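Local atomic coordinates of ChiX (Serratia marcescens, PDB entry 5OPZ), a protein that cleaves the L-Ala–D-Glu bond of peptidoglycan stem peptides as a zinc endopeptidase and is required for chitinase secretion. Residues G75-V80 against G125-L130; R69-T74 against L130-Y135. One frame throughout, in Å; residues are numbered along the deposited sequence.

Interaction 1: G75-V80 against G125-L130; sequences GHAVDV and GPHFQL. With ZN (zinc ion), chain C.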
loop_
_atom_site.group_PDB
_atom_site.type_symbol
_atom_site.label_atom_id
_atom_site.label_comp_id
_atom_site.label_asym_id
_atom_site.label_seq_id
_atom_site.Cartn_x
_atom_site.Cartn_y
_atom_site.Cartn_z
ATOM N N GLY A 75 -6.968 7.287 6.882
ATOM C CA GLY A 75 -6.905 7.266 5.444
ATOM C C GLY A 75 -5.547 7.519 4.838
ATOM O O GLY A 75 -5.442 7.693 3.637
ATOM N N HIS A 76 -4.483 7.550 5.649
ATOM C CA HIS A 76 -3.166 7.963 5.170
ATOM C C HIS A 76 -2.222 6.787 4.830
ATOM O O HIS A 76 -1.020 7.048 4.580
ATOM C CB HIS A 76 -2.498 8.930 6.139
ATOM C CG HIS A 76 -3.232 10.218 6.315
ATOM N ND1 HIS A 76 -4.269 10.365 7.207
ATOM C CD2 HIS A 76 -3.049 11.434 5.746
ATOM C CE1 HIS A 76 -4.689 11.614 7.175
ATOM N NE2 HIS A 76 -3.982 12.278 6.287
ATOM N N ALA A 77 -2.716 5.547 4.813
ATOM C CA ALA A 77 -1.839 4.421 4.526
ATOM C C ALA A 77 -2.569 3.318 3.813
ATOM O O ALA A 77 -3.778 3.174 3.916
ATOM C CB ALA A 77 -1.255 3.902 5.827
ATOM N N VAL A 78 -1.809 2.535 3.065
ATOM C CA VAL A 78 -2.274 1.297 2.449
ATOM C C VAL A 78 -1.236 0.213 2.697
ATOM O O VAL A 78 -0.032 0.494 2.755
ATOM C CB VAL A 78 -2.527 1.438 0.928
ATOM C CG1 VAL A 78 -3.645 2.447 0.683
ATOM C CG2 VAL A 78 -1.280 1.841 0.195
ATOM N N ASP A 79 -1.735 -1.026 2.796
ATOM C CA ASP A 79 -0.912 -2.228 2.645
ATOM C C ASP A 79 -1.260 -2.881 1.318
ATOM O O ASP A 79 -2.423 -3.082 1.042
ATOM C CB ASP A 79 -1.179 -3.171 3.798
ATOM C CG ASP A 79 -0.657 -2.688 5.123
ATOM O OD1 ASP A 79 0.035 -1.684 5.210
ATOM O OD2 ASP A 79 -0.942 -3.330 6.132
ATOM N N VAL A 80 -0.239 -3.129 0.528
ATOM C CA VAL A 80 -0.413 -3.783 -0.744
ATOM C C VAL A 80 -0.084 -5.268 -0.607
ATOM O O VAL A 80 0.607 -5.695 0.298
ATOM C CB VAL A 80 0.447 -3.180 -1.877
ATOM C CG1 VAL A 80 0.171 -1.687 -2.020
ATOM C CG2 VAL A 80 1.924 -3.399 -1.647
ATOM N N GLY A 125 7.440 -5.097 3.501
ATOM C CA GLY A 125 7.149 -4.646 2.176
ATOM C C GLY A 125 5.787 -4.048 1.902
ATOM O O GLY A 125 5.723 -3.232 1.024
ATOM N N PRO A 126 4.697 -4.495 2.545
ATOM C CA PRO A 126 3.371 -4.014 2.111
ATOM C C PRO A 126 3.005 -2.553 2.387
ATOM O O PRO A 126 2.149 -2.056 1.658
ATOM C CB PRO A 126 2.414 -4.901 2.888
ATOM C CG PRO A 126 3.181 -6.182 3.025
ATOM C CD PRO A 126 4.594 -5.766 3.299
ATOM N N HIS A 127 3.607 -1.894 3.374
ATOM C CA HIS A 127 3.085 -0.653 3.900
ATOM C C HIS A 127 3.595 0.551 3.186
ATOM O O HIS A 127 4.793 0.728 3.031
ATOM C CB HIS A 127 3.456 -0.595 5.383
ATOM C CG HIS A 127 2.915 0.603 6.113
ATOM N ND1 HIS A 127 1.655 0.650 6.655
ATOM C CD2 HIS A 127 3.402 1.852 6.214
ATOM C CE1 HIS A 127 1.425 1.834 7.171
ATOM N NE2 HIS A 127 2.462 2.590 6.881
ATOM N N PHE A 128 2.659 1.411 2.776
ATOM C CA PHE A 128 2.989 2.732 2.225
ATOM C C PHE A 128 2.138 3.799 2.956
ATOM O O PHE A 128 0.953 3.527 3.237
ATOM C CB PHE A 128 2.717 2.833 0.739
ATOM C CG PHE A 128 3.555 1.933 -0.093
ATOM C CD1 PHE A 128 3.235 0.604 -0.282
ATOM C CD2 PHE A 128 4.758 2.374 -0.553
ATOM C CE1 PHE A 128 4.010 -0.215 -1.084
ATOM C CE2 PHE A 128 5.532 1.597 -1.384
ATOM C CZ PHE A 128 5.179 0.285 -1.616
ATOM N N GLN A 129 2.691 4.990 3.188
ATOM C CA GLN A 129 1.897 6.039 3.856
ATOM C C GLN A 129 2.311 7.410 3.393
ATOM O O GLN A 129 3.455 7.655 3.042
ATOM C CB GLN A 129 1.963 5.951 5.392
ATOM C CG GLN A 129 3.356 6.181 5.949
ATOM C CD GLN A 129 3.401 6.034 7.416
ATOM O OE1 GLN A 129 2.911 5.064 7.981
ATOM N NE2 GLN A 129 3.942 7.048 8.086
ATOM N N LEU A 130 1.346 8.323 3.516
ATOM C CA LEU A 130 1.664 9.742 3.460
ATOM C C LEU A 130 2.361 10.159 4.762
ATOM O O LEU A 130 2.112 9.580 5.822
ATOM C CB LEU A 130 0.395 10.574 3.312
ATOM C CG LEU A 130 -0.411 10.302 2.020
ATOM C CD1 LEU A 130 -1.729 11.043 2.032
ATOM C CD2 LEU A 130 0.394 10.665 0.773
HETATM ZN ZN ZN C . 0.219 -0.778 6.975
#

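Interaction 2: R69-T74 against L130-Y135; sequences RSRHLT and LTFRDY. With ZN (zinc ion), chain C.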
loop_
_atom_site.group_PDB
_atom_site.type_symbol
_atom_site.label_atom_id
_atom_site.label_comp_id
_atom_site.label_asym_id
_atom_site.label_seq_id
_atom_site.Cartn_x
_atom_site.Cartn_y
_atom_site.Cartn_z
ATOM N N ARG A 69 -2.532 5.021 17.545
ATOM C CA ARG A 69 -2.325 5.983 16.479
ATOM C C ARG A 69 -1.754 5.230 15.284
ATOM O O ARG A 69 -0.684 4.616 15.347
ATOM C CB ARG A 69 -1.377 7.085 16.946
ATOM C CG ARG A 69 -1.157 8.230 15.949
ATOM C CD ARG A 69 -0.326 9.333 16.652
ATOM N NE ARG A 69 0.875 9.835 15.969
ATOM C CZ ARG A 69 1.067 11.068 15.495
ATOM N NH1 ARG A 69 0.108 11.999 15.508
ATOM N NH2 ARG A 69 2.247 11.381 14.952
ATOM N N SER A 70 -2.510 5.190 14.217
ATOM C CA SER A 70 -2.056 4.561 12.966
ATOM C C SER A 70 -2.481 5.420 11.808
ATOM O O SER A 70 -3.630 5.891 11.761
ATOM C CB SER A 70 -2.674 3.181 12.780
ATOM O OG SER A 70 -2.539 2.702 11.453
ATOM N N ARG A 71 -1.606 5.543 10.831
ATOM C CA ARG A 71 -1.960 6.239 9.601
ATOM C C ARG A 71 -3.097 5.529 8.875
ATOM O O ARG A 71 -3.802 6.126 8.093
ATOM C CB ARG A 71 -0.745 6.380 8.719
ATOM C CG ARG A 71 0.397 7.209 9.294
ATOM C CD ARG A 71 0.553 8.549 8.592
ATOM N NE ARG A 71 -0.500 9.468 8.968
ATOM C CZ ARG A 71 -0.575 10.702 8.521
ATOM N NH1 ARG A 71 0.276 11.135 7.602
ATOM N NH2 ARG A 71 -1.482 11.523 9.014
ATOM N N HIS A 72 -3.311 4.228 9.126
ATOM C CA HIS A 72 -4.429 3.579 8.479
ATOM C C HIS A 72 -5.792 4.029 8.950
ATOM O O HIS A 72 -6.756 3.886 8.216
ATOM C CB HIS A 72 -4.377 2.065 8.665
ATOM C CG HIS A 72 -3.350 1.350 7.843
ATOM N ND1 HIS A 72 -3.598 0.904 6.563
ATOM C CD2 HIS A 72 -2.082 0.952 8.125
ATOM C CE1 HIS A 72 -2.540 0.291 6.077
ATOM N NE2 HIS A 72 -1.609 0.293 7.007
ATOM N N LEU A 73 -5.869 4.517 10.193
ATOM C CA LEU A 73 -7.139 4.919 10.732
ATOM C C LEU A 73 -7.745 6.134 10.081
ATOM O O LEU A 73 -8.957 6.268 10.051
ATOM C CB LEU A 73 -7.001 5.221 12.235
ATOM C CG LEU A 73 -6.758 4.016 13.143
ATOM C CD1 LEU A 73 -6.539 4.456 14.567
ATOM C CD2 LEU A 73 -7.919 3.079 13.092
ATOM N N THR A 74 -6.883 7.016 9.587
ATOM C CA THR A 74 -7.285 8.323 9.101
ATOM C C THR A 74 -7.288 8.385 7.563
ATOM O O THR A 74 -7.605 9.403 7.004
ATOM C CB THR A 74 -6.323 9.370 9.672
ATOM O OG1 THR A 74 -4.979 8.945 9.391
ATOM C CG2 THR A 74 -6.504 9.570 11.163
ATOM N N LEU A 130 1.346 8.323 3.516
ATOM C CA LEU A 130 1.664 9.742 3.460
ATOM C C LEU A 130 2.361 10.159 4.762
ATOM O O LEU A 130 2.112 9.580 5.822
ATOM C CB LEU A 130 0.395 10.574 3.312
ATOM C CG LEU A 130 -0.411 10.302 2.020
ATOM C CD1 LEU A 130 -1.729 11.043 2.032
ATOM C CD2 LEU A 130 0.394 10.665 0.773
ATOM N N THR A 131 3.264 11.131 4.692
ATOM C CA THR A 131 4.028 11.505 5.886
ATOM C C THR A 131 3.192 12.341 6.839
ATOM O O THR A 131 2.314 13.100 6.409
ATOM C CB THR A 131 5.341 12.268 5.622
ATOM O OG1 THR A 131 5.090 13.567 5.145
ATOM C CG2 THR A 131 6.193 11.603 4.655
ATOM N N PHE A 132 3.516 12.213 8.123
ATOM C CA PHE A 132 2.948 13.112 9.133
ATOM C C PHE A 132 3.315 14.570 8.900
ATOM O O PHE A 132 2.475 15.450 9.147
ATOM C CB PHE A 132 3.362 12.682 10.532
ATOM C CG PHE A 132 2.551 11.538 11.085
ATOM C CD1 PHE A 132 1.224 11.697 11.466
ATOM C CD2 PHE A 132 3.122 10.289 11.257
ATOM C CE1 PHE A 132 0.480 10.645 12.022
ATOM C CE2 PHE A 132 2.397 9.229 11.820
ATOM C CZ PHE A 132 1.058 9.409 12.158
ATOM N N ARG A 133 4.544 14.831 8.439
ATOM C CA ARG A 133 4.967 16.218 8.182
ATOM C C ARG A 133 4.133 16.883 7.078
ATOM O O ARG A 133 3.656 18.019 7.229
ATOM C CB ARG A 133 6.454 16.329 7.850
ATOM C CG ARG A 133 7.374 15.916 9.006
ATOM C CD ARG A 133 8.787 15.619 8.507
ATOM N NE ARG A 133 9.759 15.241 9.553
ATOM C CZ ARG A 133 10.250 16.026 10.515
ATOM N NH1 ARG A 133 11.130 15.510 11.366
ATOM N NH2 ARG A 133 9.883 17.291 10.674
ATOM N N ASP A 134 3.863 16.150 6.004
ATOM C CA ASP A 134 3.127 16.740 4.892
ATOM C C ASP A 134 1.647 16.724 5.087
ATOM O O ASP A 134 0.942 17.593 4.545
ATOM C CB ASP A 134 3.403 16.019 3.574
ATOM C CG ASP A 134 4.818 16.122 3.120
ATOM O OD1 ASP A 134 5.461 17.186 3.329
ATOM O OD2 ASP A 134 5.297 15.121 2.506
ATOM N N TYR A 135 1.165 15.684 5.762
ATOM C CA TYR A 135 -0.234 15.374 5.923
ATOM C C TYR A 135 -0.495 15.092 7.397
ATOM O O TYR A 135 -0.608 13.919 7.758
ATOM C CB TYR A 135 -0.626 14.168 5.050
ATOM C CG TYR A 135 -0.624 14.464 3.584
ATOM C CD1 TYR A 135 0.545 14.336 2.822
ATOM C CD2 TYR A 135 -1.782 14.892 2.943
ATOM C CE1 TYR A 135 0.547 14.626 1.475
ATOM C CE2 TYR A 135 -1.772 15.203 1.596
ATOM C CZ TYR A 135 -0.619 15.046 0.851
ATOM O OH TYR A 135 -0.536 15.388 -0.491
HETATM ZN ZN ZN C . 0.219 -0.778 6.975
#

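Interaction 1: G75-V80 against G125-L130
Val78 and Phe128 form the hydrogen-bonded pair at the middle of two antiparallel strands and show how one sheet can present a packed face and a metal-binding one. Phe128 N gives Val78 O a bond of 2.8 Å, and Val78 N returns one to Phe128 O. The ladder continues from Leu130 N to His76 O and from Val80 N to Pro126 O. On the packed face, Val80 CG2 abuts the edge of the Phe128 ring, 3.8 Å from Phe128 CE1, while Val78 CG2 touches Phe128 CB; helices 27-39 and 92-109 lie against these residues.

The other face carries the metal. Asp79 and His127, a non-hydrogen-bonded pair, hold zinc through Asp79 OD1 and His127 ND1, each about 2.0 Å from the ion, with the carboxylate and ring planes 68° apart. His72 supplies the third protein ligand, giving the His-Asp-His site of the peptidase MD clan. With CG anti to its backbone N (chi1 -177°), the His127 ring reaches back along the strand toward Ala77, whose CB lies 3.6 Å from His127 CE1. The far ring nitrogen, His127 NE2, donates to Gln129 OE1 at 2.7 Å, close to the ring plane, which fixes the ring's rotation and leaves ND1 to the metal. Solvent comes nearer on this side, where Asp79 and Gln129 are partly exposed, whereas Val78, Val80 and Phe128 are buried.

Interaction 2: R69-T74 against L130-Y135
Phe132 lies between two arginines, Arg69 over one face of its ring and Arg71 over the opposite face, a compact example of an aromatic ring shared by two cations. The outer guanidinium, that of Arg69, is almost parallel to the ring, the planes 3° apart, with Arg69 CZ 4.0 Å from the centroid of the Phe132 ring. It arrives from the direction opposite to Phe132, and NH2 sits above the middle of the ring.

The inner guanidinium is less flat on its side, turned 23° from the ring, and Arg71 slides past Phe132 in the opposite direction. Bends at chi2 (-109°) and chi3 bring Arg71 CD as well over the face, a CH-pi contact 3.8 Å from the Phe132 centroid, while NE is displaced toward the rim.

Stacking uses a face of the Arg71 guanidinium and leaves its edge for hydrogen bonding. NH1 and NH2 of Arg71 both donate end-on to Tyr135 O, at 2.9 Å and 2.8 Å. Arg71 NH1 also reaches Leu130 O at 3.0 Å, approaching from above that carbonyl plane. The positive charge of this buried side chain is probably offset by the backbone oxygens and the ring face. Thr131 OG1 accepts from Asp134 N in an ST motif within the turn that carries Phe132. The result is a double cation-pi stack joining the C-terminal turn to the loop that carries the zinc ligand His72.

Overall arrangement
Interaction 1 belongs to the core, its centre about 4 Å from that of the chain, whereas the centre of interaction 2 lies about 13 Å from it and the contact is only partly buried. The first joins two strands of the antiparallel sheet by backbone bonds and apolar packing; the second joins two loops through arginine side chains that stack on a ring and bond to carbonyl oxygens. Leu130 belongs to both: its N serves the strand ladder, its O the guanidinium. The probable bond from His76 N to Arg71 O, 2.9 Å, links the neighbouring segments 69-74 and 75-80. Zinc unites the two contacts, drawing two ligands from interaction 1 and His72 from a loop of interaction 2.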